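Local coordinates for fatty acid amide hydrolase (Candida albicans, PDB 6KVR), which probably hydrolyses amides of monocarboxylic acids to the free carboxylate and ammonium, as a serine hydrolase of the amidase signature family, at residues N10-D15 with D399-Q404; P204-H209 with K420-Y425; A213-G218 with N412-K417. All coordinates share one frame; numbering follows the deposited sequence.

Contact 1: N10-D15 with D399-Q404; sequences NKDPLD and DGNHMQ
Asp-12 and Asn-401 meet through one hydrogen bond, and this is the only close contact between the two segments. ND2 of Asn-401 donates to OD1 of Asp-12 at 2.9 Å, with an N-H...O angle of 159°. The oxygen uses its anti lone pair, turned away from OD2. The carboxylate and amide planes lie only 18° apart, so the two flat groups are nearly coplanar. CG of Asp-12 stands anti to the backbone N (chi1 -175°), which carries the carboxylate across to the amide.

Further polar bonds fix both ends. OD1 of Asp-12 also accepts from the hydroxyl of Tyr-17. OD2 takes the backbone N of Leu-14 at 2.9 Å, which closes an Asx turn and helps to hold the carboxylate in its orientation. ND2 of Asn-401 has a second acceptor in the carbonyl O of Leu-423, at the end of helix 417-423. Both side chains are buried, and each uses its polar end on more than one partner.

A turn and a side-chain bond shape the 399-404 side. His-402 N reaches Asp-399 O at 3.1 Å in a type I' turn. Gly-400 and Asn-401 fill its middle positions, both with positive phi. Asn-401 is the N-cap residue of helix 402-409, yet its amide points across to Asp-12 and makes no capping bond. OD2 of Asp-399 accepts from Met-403 N at 3.0 Å, on its syn side. Val-434 and Ala-435 of the second subunit pack on Asp-399 and His-402.

This buried contact joins the N-terminal loop before helix 20-40 to the chain that leads into helix 402-409: an Asx turn is tied to a type I' turn.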
loop_
_atom_site.group_PDB
_atom_site.type_symbol
_atom_site.label_atom_id
_atom_site.label_comp_id
_atom_site.label_asym_id
_atom_site.label_seq_id
_atom_site.Cartn_x
_atom_site.Cartn_y
_atom_site.Cartn_z
ATOM N N ASN A 10 8.011 22.171 -23.958
ATOM C CA ASN A 10 8.017 21.481 -25.243
ATOM C C ASN A 10 7.464 20.064 -25.140
ATOM O O ASN A 10 7.735 19.234 -26.010
ATOM C CB ASN A 10 9.434 21.449 -25.816
ATOM C CG ASN A 10 10.349 20.513 -25.037
ATOM O OD1 ASN A 10 10.303 20.461 -23.797
ATOM N ND2 ASN A 10 11.186 19.767 -25.756
ATOM N N LYS A 11 6.705 19.762 -24.090
ATOM C CA LYS A 11 6.157 18.428 -23.905
ATOM C C LYS A 11 4.640 18.390 -24.008
ATOM O O LYS A 11 4.084 17.329 -24.304
ATOM C CB LYS A 11 6.588 17.853 -22.540
ATOM C CG LYS A 11 8.106 17.780 -22.324
ATOM C CD LYS A 11 8.774 16.871 -23.358
ATOM C CE LYS A 11 10.124 16.352 -22.879
ATOM N NZ LYS A 11 10.804 17.362 -22.008
ATOM N N ASP A 12 3.965 19.511 -23.766
ATOM C CA ASP A 12 2.512 19.602 -23.894
ATOM C C ASP A 12 2.252 20.899 -24.649
ATOM O O ASP A 12 2.661 21.982 -24.176
ATOM C CB ASP A 12 1.834 19.577 -22.516
ATOM C CG ASP A 12 0.292 19.557 -22.589
ATOM O OD1 ASP A 12 -0.343 18.956 -21.670
ATOM O OD2 ASP A 12 -0.290 20.127 -23.547
ATOM N N PRO A 13 1.610 20.854 -25.817
ATOM C CA PRO A 13 1.405 22.094 -26.581
ATOM C C PRO A 13 0.435 23.058 -25.920
ATOM O O PRO A 13 0.474 24.256 -26.233
ATOM C CB PRO A 13 0.883 21.595 -27.938
ATOM C CG PRO A 13 0.298 20.235 -27.665
ATOM C CD PRO A 13 1.105 19.660 -26.525
ATOM N N LEU A 14 -0.419 22.584 -25.009
ATOM C CA LEU A 14 -1.292 23.459 -24.220
ATOM C C LEU A 14 -2.311 24.199 -25.096
ATOM O O LEU A 14 -2.653 25.354 -24.838
ATOM C CB LEU A 14 -0.471 24.458 -23.398
ATOM C CG LEU A 14 0.611 23.954 -22.434
ATOM C CD1 LEU A 14 1.393 25.142 -21.921
ATOM C CD2 LEU A 14 0.013 23.164 -21.266
ATOM N N ASP A 15 -2.808 23.540 -26.143
ATOM C CA ASP A 15 -3.693 24.198 -27.097
ATOM C C ASP A 15 -5.150 23.767 -26.985
ATOM O O ASP A 15 -5.982 24.259 -27.752
ATOM C CB ASP A 15 -3.192 23.969 -28.531
ATOM C CG ASP A 15 -3.023 22.498 -28.873
ATOM O OD1 ASP A 15 -3.335 21.626 -28.033
ATOM O OD2 ASP A 15 -2.579 22.210 -30.006
ATOM N N ASP A 399 -0.498 10.049 -17.469
ATOM C CA ASP A 399 -1.779 9.906 -18.159
ATOM C C ASP A 399 -1.922 10.905 -19.317
ATOM O O ASP A 399 -3.030 11.135 -19.803
ATOM C CB ASP A 399 -2.946 10.017 -17.168
ATOM C CG ASP A 399 -3.322 11.464 -16.822
ATOM O OD1 ASP A 399 -2.448 12.351 -16.882
ATOM O OD2 ASP A 399 -4.499 11.701 -16.451
ATOM N N GLY A 400 -0.811 11.459 -19.794
ATOM C CA GLY A 400 -0.860 12.430 -20.864
ATOM C C GLY A 400 -1.542 13.725 -20.481
ATOM O O GLY A 400 -2.043 14.425 -21.362
ATOM N N ASN A 401 -1.574 14.050 -19.181
ATOM C CA ASN A 401 -2.325 15.182 -18.625
ATOM C C ASN A 401 -3.825 15.066 -18.887
ATOM O O ASN A 401 -4.536 16.066 -18.874
ATOM C CB ASN A 401 -1.776 16.522 -19.130
ATOM C CG ASN A 401 -0.384 16.807 -18.581
ATOM O OD1 ASN A 401 -0.058 16.406 -17.456
ATOM N ND2 ASN A 401 0.451 17.464 -19.375
ATOM N N HIS A 402 -4.323 13.834 -19.046
ATOM C CA HIS A 402 -5.739 13.617 -19.348
ATOM C C HIS A 402 -6.661 14.250 -18.311
ATOM O O HIS A 402 -7.589 14.992 -18.661
ATOM C CB HIS A 402 -6.052 12.127 -19.432
ATOM C CG HIS A 402 -7.518 11.846 -19.390
ATOM N ND1 HIS A 402 -8.350 12.105 -20.457
ATOM C CD2 HIS A 402 -8.313 11.384 -18.396
ATOM C CE1 HIS A 402 -9.590 11.787 -20.133
ATOM N NE2 HIS A 402 -9.595 11.351 -18.886
HETATM N N MSE A 403 -6.471 13.914 -17.035
HETATM C CA MSE A 403 -7.356 14.461 -16.001
HETATM C C MSE A 403 -7.187 15.968 -15.758
HETATM O O MSE A 403 -8.189 16.684 -15.593
HETATM C CB MSE A 403 -7.177 13.723 -14.673
HETATM C CG MSE A 403 -8.337 13.985 -13.721
HETATM SE SE MSE A 403 -10.038 13.276 -14.390
HETATM C CE MSE A 403 -9.738 11.426 -13.861
ATOM N N GLN A 404 -5.941 16.451 -15.693
ATOM C CA GLN A 404 -5.737 17.894 -15.551
ATOM C C GLN A 404 -6.399 18.646 -16.704
ATOM O O GLN A 404 -7.079 19.661 -16.492
ATOM C CB GLN A 404 -4.242 18.225 -15.484
ATOM C CG GLN A 404 -3.522 17.770 -14.212
ATOM C CD GLN A 404 -3.750 18.700 -13.010
ATOM O OE1 GLN A 404 -4.704 19.483 -12.977
ATOM N NE2 GLN A 404 -2.868 18.603 -12.013
#

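Contact 2: P204-H209 with K420-Y425; sequences PQTLMH and KWNLNY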
loop_
_atom_site.group_PDB
_atom_site.type_symbol
_atom_site.label_atom_id
_atom_site.label_comp_id
_atom_site.label_asym_id
_atom_site.label_seq_id
_atom_site.Cartn_x
_atom_site.Cartn_y
_atom_site.Cartn_z
ATOM N N PRO A 204 -2.963 26.513 -5.300
ATOM C CA PRO A 204 -2.831 26.887 -6.710
ATOM C C PRO A 204 -3.784 26.116 -7.612
ATOM O O PRO A 204 -4.227 25.010 -7.295
ATOM C CB PRO A 204 -1.378 26.524 -7.028
ATOM C CG PRO A 204 -1.109 25.358 -6.071
ATOM C CD PRO A 204 -1.784 25.796 -4.796
ATOM N N GLN A 205 -4.093 26.725 -8.760
ATOM C CA GLN A 205 -4.668 25.992 -9.880
ATOM C C GLN A 205 -3.800 24.781 -10.243
ATOM O O GLN A 205 -2.575 24.901 -10.384
ATOM C CB GLN A 205 -4.801 26.956 -11.061
ATOM C CG GLN A 205 -5.192 26.353 -12.392
ATOM C CD GLN A 205 -4.870 27.318 -13.538
ATOM O OE1 GLN A 205 -3.710 27.472 -13.932
ATOM N NE2 GLN A 205 -5.891 27.977 -14.061
ATOM N N THR A 206 -4.449 23.620 -10.395
ATOM C CA THR A 206 -3.942 22.261 -10.670
ATOM C C THR A 206 -3.396 21.578 -9.420
ATOM O O THR A 206 -3.158 20.364 -9.463
ATOM C CB THR A 206 -2.851 22.166 -11.767
ATOM O OG1 THR A 206 -1.572 22.589 -11.257
ATOM C CG2 THR A 206 -3.202 22.979 -13.016
ATOM N N LEU A 207 -3.188 22.296 -8.312
ATOM C CA LEU A 207 -2.611 21.741 -7.081
ATOM C C LEU A 207 -1.191 21.239 -7.287
ATOM O O LEU A 207 -0.717 20.413 -6.525
ATOM C CB LEU A 207 -3.460 20.597 -6.508
ATOM C CG LEU A 207 -4.942 20.893 -6.336
ATOM C CD1 LEU A 207 -5.664 19.718 -5.664
ATOM C CD2 LEU A 207 -5.120 22.178 -5.550
HETATM N N MSE A 208 -0.513 21.681 -8.334
HETATM C CA MSE A 208 0.840 21.225 -8.631
HETATM C C MSE A 208 1.785 22.418 -8.810
HETATM O O MSE A 208 2.520 22.509 -9.795
HETATM C CB MSE A 208 0.831 20.338 -9.890
HETATM C CG MSE A 208 0.024 19.043 -9.745
HETATM SE SE MSE A 208 0.991 17.884 -8.433
HETATM C CE MSE A 208 2.381 17.213 -9.708
ATOM N N HIS A 209 1.734 23.337 -7.848
ATOM C CA HIS A 209 2.745 24.367 -7.673
ATOM C C HIS A 209 3.275 24.302 -6.247
ATOM O O HIS A 209 2.526 24.049 -5.299
ATOM C CB HIS A 209 2.232 25.836 -7.861
ATOM C CG HIS A 209 1.384 26.085 -9.068
ATOM N ND1 HIS A 209 1.010 27.365 -9.443
ATOM C CD2 HIS A 209 0.823 25.250 -9.975
ATOM C CE1 HIS A 209 0.266 27.304 -10.531
ATOM N NE2 HIS A 209 0.128 26.035 -10.871
ATOM N N LYS A 420 1.410 25.907 -16.664
ATOM C CA LYS A 420 2.164 25.571 -17.868
ATOM C C LYS A 420 3.446 24.820 -17.513
ATOM O O LYS A 420 3.826 23.857 -18.186
ATOM C CB LYS A 420 2.490 26.850 -18.641
ATOM C CG LYS A 420 1.260 27.658 -19.080
ATOM C CD LYS A 420 1.675 28.945 -19.817
ATOM C CE LYS A 420 0.498 29.616 -20.511
ATOM N NZ LYS A 420 0.872 30.933 -21.128
ATOM N N TRP A 421 4.117 25.251 -16.448
ATOM C CA TRP A 421 5.347 24.601 -16.022
ATOM C C TRP A 421 5.108 23.128 -15.664
ATOM O O TRP A 421 5.804 22.239 -16.168
ATOM C CB TRP A 421 5.942 25.380 -14.838
ATOM C CG TRP A 421 7.163 24.765 -14.269
ATOM C CD1 TRP A 421 7.253 24.049 -13.106
ATOM C CD2 TRP A 421 8.478 24.761 -14.846
ATOM N NE1 TRP A 421 8.549 23.621 -12.913
ATOM C CE2 TRP A 421 9.317 24.034 -13.970
ATOM C CE3 TRP A 421 9.028 25.306 -16.009
ATOM C CZ2 TRP A 421 10.682 23.852 -14.218
ATOM C CZ3 TRP A 421 10.384 25.118 -16.260
ATOM C CH2 TRP A 421 11.194 24.398 -15.370
ATOM N N ASN A 422 4.139 22.844 -14.781
ATOM C CA ASN A 422 3.995 21.458 -14.328
ATOM C C ASN A 422 3.315 20.574 -15.366
ATOM O O ASN A 422 3.522 19.356 -15.356
ATOM C CB ASN A 422 3.240 21.386 -12.984
ATOM C CG ASN A 422 1.736 21.490 -13.141
ATOM O OD1 ASN A 422 1.056 20.542 -13.571
ATOM N ND2 ASN A 422 1.198 22.640 -12.780
ATOM N N LEU A 423 2.525 21.158 -16.274
ATOM C CA LEU A 423 1.981 20.374 -17.378
ATOM C C LEU A 423 3.071 19.899 -18.327
ATOM O O LEU A 423 2.840 18.951 -19.083
ATOM C CB LEU A 423 0.924 21.185 -18.133
ATOM C CG LEU A 423 -0.347 21.391 -17.295
ATOM C CD1 LEU A 423 -1.351 22.319 -17.986
ATOM C CD2 LEU A 423 -0.982 20.037 -16.942
ATOM N N ASN A 424 4.265 20.497 -18.282
ATOM C CA ASN A 424 5.375 20.056 -19.126
ATOM C C ASN A 424 6.425 19.236 -18.366
ATOM O O ASN A 424 7.514 18.995 -18.903
ATOM C CB ASN A 424 6.026 21.271 -19.794
ATOM C CG ASN A 424 5.240 21.743 -21.011
ATOM O OD1 ASN A 424 5.524 21.326 -22.144
ATOM N ND2 ASN A 424 4.224 22.584 -20.779
ATOM N N TYR A 425 6.084 18.740 -17.167
ATOM C CA TYR A 425 7.067 18.144 -16.255
ATOM C C TYR A 425 7.778 16.915 -16.818
ATOM O O TYR A 425 9.012 16.811 -16.737
ATOM C CB TYR A 425 6.399 17.767 -14.943
ATOM C CG TYR A 425 6.806 18.711 -13.871
ATOM C CD1 TYR A 425 7.957 19.471 -14.018
ATOM C CD2 TYR A 425 6.044 18.864 -12.721
ATOM C CE1 TYR A 425 8.357 20.356 -13.044
ATOM C CE2 TYR A 425 6.427 19.760 -11.742
ATOM C CZ TYR A 425 7.585 20.509 -11.913
ATOM O OH TYR A 425 7.984 21.395 -10.934
#
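Asn-422 lays its amide over CB of Met-208, with CG and that CB 3.6 Å apart. Met-208 is a selenomethionine in this model. CG of Asn-422 sits between its own backbone N and carbonyl carbon (chi1 80°). From there ND2 reaches OG1 of Thr-206 at 3.2 Å. The bond is weak, with an N-H...O angle of 133°. The carbonyl O of Met-208 is also close to ND2, but the angle is too poor for a hydrogen bond.

Two bonds within its own segment also hold the Thr-206 hydroxyl. OG1 donates to the carbonyl O of Gln-205 at 2.7 Å, in the carbonyl plane and on a lone pair. It also accepts from the backbone N of Met-208 at 3.2 Å, which makes an ST turn. Thr-206 and Leu-207 both have positive phi, so the chain is bent sharply here.

This bend probably belongs to the substrate site of the amidase signature fold. Leu-207 is a predicted substrate-binding residue. Met-208 touches Ile-254, and Pro-204 touches Ser-233, a predicted member of the Ser-Ser-Lys charge relay with Lys-158 and Ser-257. The end of helix 417-423 therefore backs a loop of the probable active site.

His-209 approaches ND2 of Asn-422 with CD2, at 3.8 Å. Its ring and the amide plane are turned 49° apart. One ring face carries CB of Pro-204, 3.4 Å above the plane and offset toward the rim. NE2 of the same ring is hydrogen-bonded to the hydroxyl of Thr-419.

Behind Asn-422 the helix ends. ND2 of Asn-424 folds back to the carbonyl O of Lys-420 at 2.9 Å. The ring of Tyr-425 has CA of Asn-422 over one face, again offset toward the rim.

Contact 3: A213-G218 with N412-K417; sequences ANNFTG and NEPLTK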
loop_
_atom_site.group_PDB
_atom_site.type_symbol
_atom_site.label_atom_id
_atom_site.label_comp_id
_atom_site.label_asym_id
_atom_site.label_seq_id
_atom_site.Cartn_x
_atom_site.Cartn_y
_atom_site.Cartn_z
ATOM N N ALA A 213 -0.711 30.607 -7.138
ATOM C CA ALA A 213 -1.512 31.340 -8.126
ATOM C C ALA A 213 -2.741 30.544 -8.539
ATOM O O ALA A 213 -2.643 29.378 -8.923
ATOM C CB ALA A 213 -0.678 31.687 -9.364
ATOM N N ASN A 214 -3.905 31.181 -8.438
ATOM C CA ASN A 214 -5.158 30.596 -8.896
ATOM C C ASN A 214 -6.074 31.715 -9.391
ATOM O O ASN A 214 -5.857 32.898 -9.105
ATOM C CB ASN A 214 -5.833 29.799 -7.777
ATOM C CG ASN A 214 -6.339 30.695 -6.658
ATOM O OD1 ASN A 214 -7.430 31.264 -6.751
ATOM N ND2 ASN A 214 -5.549 30.823 -5.593
ATOM N N ASN A 215 -7.117 31.325 -10.123
ATOM C CA ASN A 215 -8.035 32.278 -10.733
ATOM C C ASN A 215 -9.155 32.729 -9.806
ATOM O O ASN A 215 -10.010 33.501 -10.240
ATOM C CB ASN A 215 -8.646 31.686 -12.007
ATOM C CG ASN A 215 -7.712 31.809 -13.193
ATOM O OD1 ASN A 215 -7.125 32.869 -13.420
ATOM N ND2 ASN A 215 -7.547 30.726 -13.940
ATOM N N PHE A 216 -9.196 32.263 -8.557
ATOM C CA PHE A 216 -10.235 32.727 -7.638
ATOM C C PHE A 216 -9.753 33.940 -6.841
ATOM O O PHE A 216 -10.367 35.004 -6.892
ATOM C CB PHE A 216 -10.652 31.619 -6.661
ATOM C CG PHE A 216 -11.326 30.429 -7.288
ATOM C CD1 PHE A 216 -10.582 29.423 -7.889
ATOM C CD2 PHE A 216 -12.701 30.261 -7.184
ATOM C CE1 PHE A 216 -11.208 28.292 -8.424
ATOM C CE2 PHE A 216 -13.323 29.134 -7.713
ATOM C CZ PHE A 216 -12.574 28.152 -8.329
ATOM N N THR A 217 -8.644 33.788 -6.118
ATOM C CA THR A 217 -8.149 34.795 -5.186
ATOM C C THR A 217 -6.749 35.310 -5.500
ATOM O O THR A 217 -6.241 36.139 -4.737
ATOM C CB THR A 217 -8.128 34.226 -3.760
ATOM O OG1 THR A 217 -7.289 33.052 -3.731
ATOM C CG2 THR A 217 -9.542 33.858 -3.311
ATOM N N GLY A 218 -6.090 34.811 -6.552
ATOM C CA GLY A 218 -4.766 35.325 -6.908
ATOM C C GLY A 218 -3.654 34.652 -6.119
ATOM O O GLY A 218 -3.595 33.421 -6.039
ATOM N N ASN A 412 -12.397 26.311 -19.398
ATOM C CA ASN A 412 -11.550 27.091 -20.296
ATOM C C ASN A 412 -10.844 28.248 -19.582
ATOM O O ASN A 412 -10.463 29.233 -20.218
ATOM C CB ASN A 412 -12.367 27.590 -21.486
ATOM C CG ASN A 412 -12.653 26.484 -22.472
ATOM O OD1 ASN A 412 -13.798 26.079 -22.662
ATOM N ND2 ASN A 412 -11.602 25.951 -23.068
ATOM N N GLU A 413 -10.645 28.122 -18.266
ATOM C CA GLU A 413 -10.000 29.163 -17.471
ATOM C C GLU A 413 -8.559 29.380 -17.930
ATOM O O GLU A 413 -7.909 28.445 -18.409
ATOM C CB GLU A 413 -10.014 28.795 -15.979
ATOM C CG GLU A 413 -9.297 27.468 -15.616
ATOM C CD GLU A 413 -9.099 27.281 -14.094
ATOM O OE1 GLU A 413 -8.405 28.118 -13.458
ATOM O OE2 GLU A 413 -9.640 26.296 -13.523
ATOM N N PRO A 414 -8.029 30.604 -17.789
ATOM C CA PRO A 414 -6.672 30.873 -18.285
ATOM C C PRO A 414 -5.620 30.124 -17.473
ATOM O O PRO A 414 -5.700 30.027 -16.246
ATOM C CB PRO A 414 -6.524 32.398 -18.134
ATOM C CG PRO A 414 -7.565 32.807 -17.148
ATOM C CD PRO A 414 -8.693 31.827 -17.287
ATOM N N LEU A 415 -4.626 29.598 -18.180
ATOM C CA LEU A 415 -3.556 28.844 -17.540
ATOM C C LEU A 415 -2.589 29.771 -16.806
ATOM O O LEU A 415 -2.119 30.769 -17.358
ATOM C CB LEU A 415 -2.810 28.028 -18.587
ATOM C CG LEU A 415 -3.651 26.894 -19.191
ATOM C CD1 LEU A 415 -2.826 26.097 -20.176
ATOM C CD2 LEU A 415 -4.193 25.983 -18.104
ATOM N N THR A 416 -2.306 29.436 -15.554
ATOM C CA THR A 416 -1.287 30.117 -14.764
ATOM C C THR A 416 0.121 29.747 -15.257
ATOM O O THR A 416 0.333 28.717 -15.911
ATOM C CB THR A 416 -1.516 29.742 -13.296
ATOM O OG1 THR A 416 -2.578 30.558 -12.759
ATOM C CG2 THR A 416 -0.267 29.804 -12.456
ATOM N N LYS A 417 1.091 30.613 -14.958
ATOM C CA LYS A 417 2.469 30.380 -15.390
ATOM C C LYS A 417 3.018 29.056 -14.853
ATOM O O LYS A 417 3.586 28.251 -15.603
ATOM C CB LYS A 417 3.364 31.543 -14.945
ATOM C CG LYS A 417 4.839 31.318 -15.260
ATOM C CD LYS A 417 5.734 32.387 -14.662
ATOM C CE LYS A 417 7.162 31.867 -14.560
ATOM N NZ LYS A 417 8.001 32.765 -13.740
HETATM O O HOH W 1 -7.718 28.691 -10.623
#
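Asn-215 reaches across to Glu-413 and Pro-414 with its whole side chain. Its CB lies 3.9 Å from OE1 of Glu-413. CG sits anti to the carbonyl carbon (chi1 -81°), which sends the amide out between the two partners. OD1 rests on CG of Pro-414, at 3.8 Å. ND2 does the bonding. It donates to OE1 of Glu-413 at 2.8 Å and to the carbonyl O of Pro-414 at 3.0 Å. Both acceptors lie close to the amide plane, and both bonds are fairly straight, at 161° and 158°. OE1 is met on its anti lone pair, and Pro-414 O in its carbonyl plane. The two bonds together fix the amide's rotation.

A water adds a second link. It accepts from the backbone N of Asn-215 at 2.7 Å and donates to OE1 of Glu-413 at 3.0 Å.

The touching parts of the two segments run in nearly opposite directions. Further along, the link becomes apolar: CB of Ala-213 meets CG2 of Thr-416 at 3.6 Å. Next to Asn-215, OD1 of Asn-214 accepts from the backbone N of both Phe-216 and Thr-217. The first bond makes an Asx turn and the two together an Asx motif, which shapes the loop before strand 221-222.

Gln-205 completes the polar group. Its NE2 donates to the same two oxygens, Glu-413 OE1 and Pro-414 O. OE2 of Glu-413 takes the backbone N of Val-173. The chemistry is thus one of several N-H donors gathered on one buried carboxylate. OE1 alone receives two amide nitrogens and a water. Such a setting would probably favour the ionised form of Glu-413. The two loops are joined by amide donors and a water, with no salt bridge between the two segments.

In the fold
All three contacts lie on one side of the chain's centre. Centres of contacts 1 and 2 are about 11 Å apart, as are those of contacts 2 and 3; contacts 1 and 3 are about 17 Å apart. Their second segments follow one another through 399-425, along helix 402-409, the loop after it and helix 417-423. Contact 3 is nested inside the loop closed by contact 2, whereas contact 1 crosses both. Asn-424 and Leu-423 tie contact 2 to contact 1, and Gln-205 ties it to contact 3. The 399-425 region thus joins the N-terminal segment to the loop between strands 199-201 and 221-222, part of the probable substrate site.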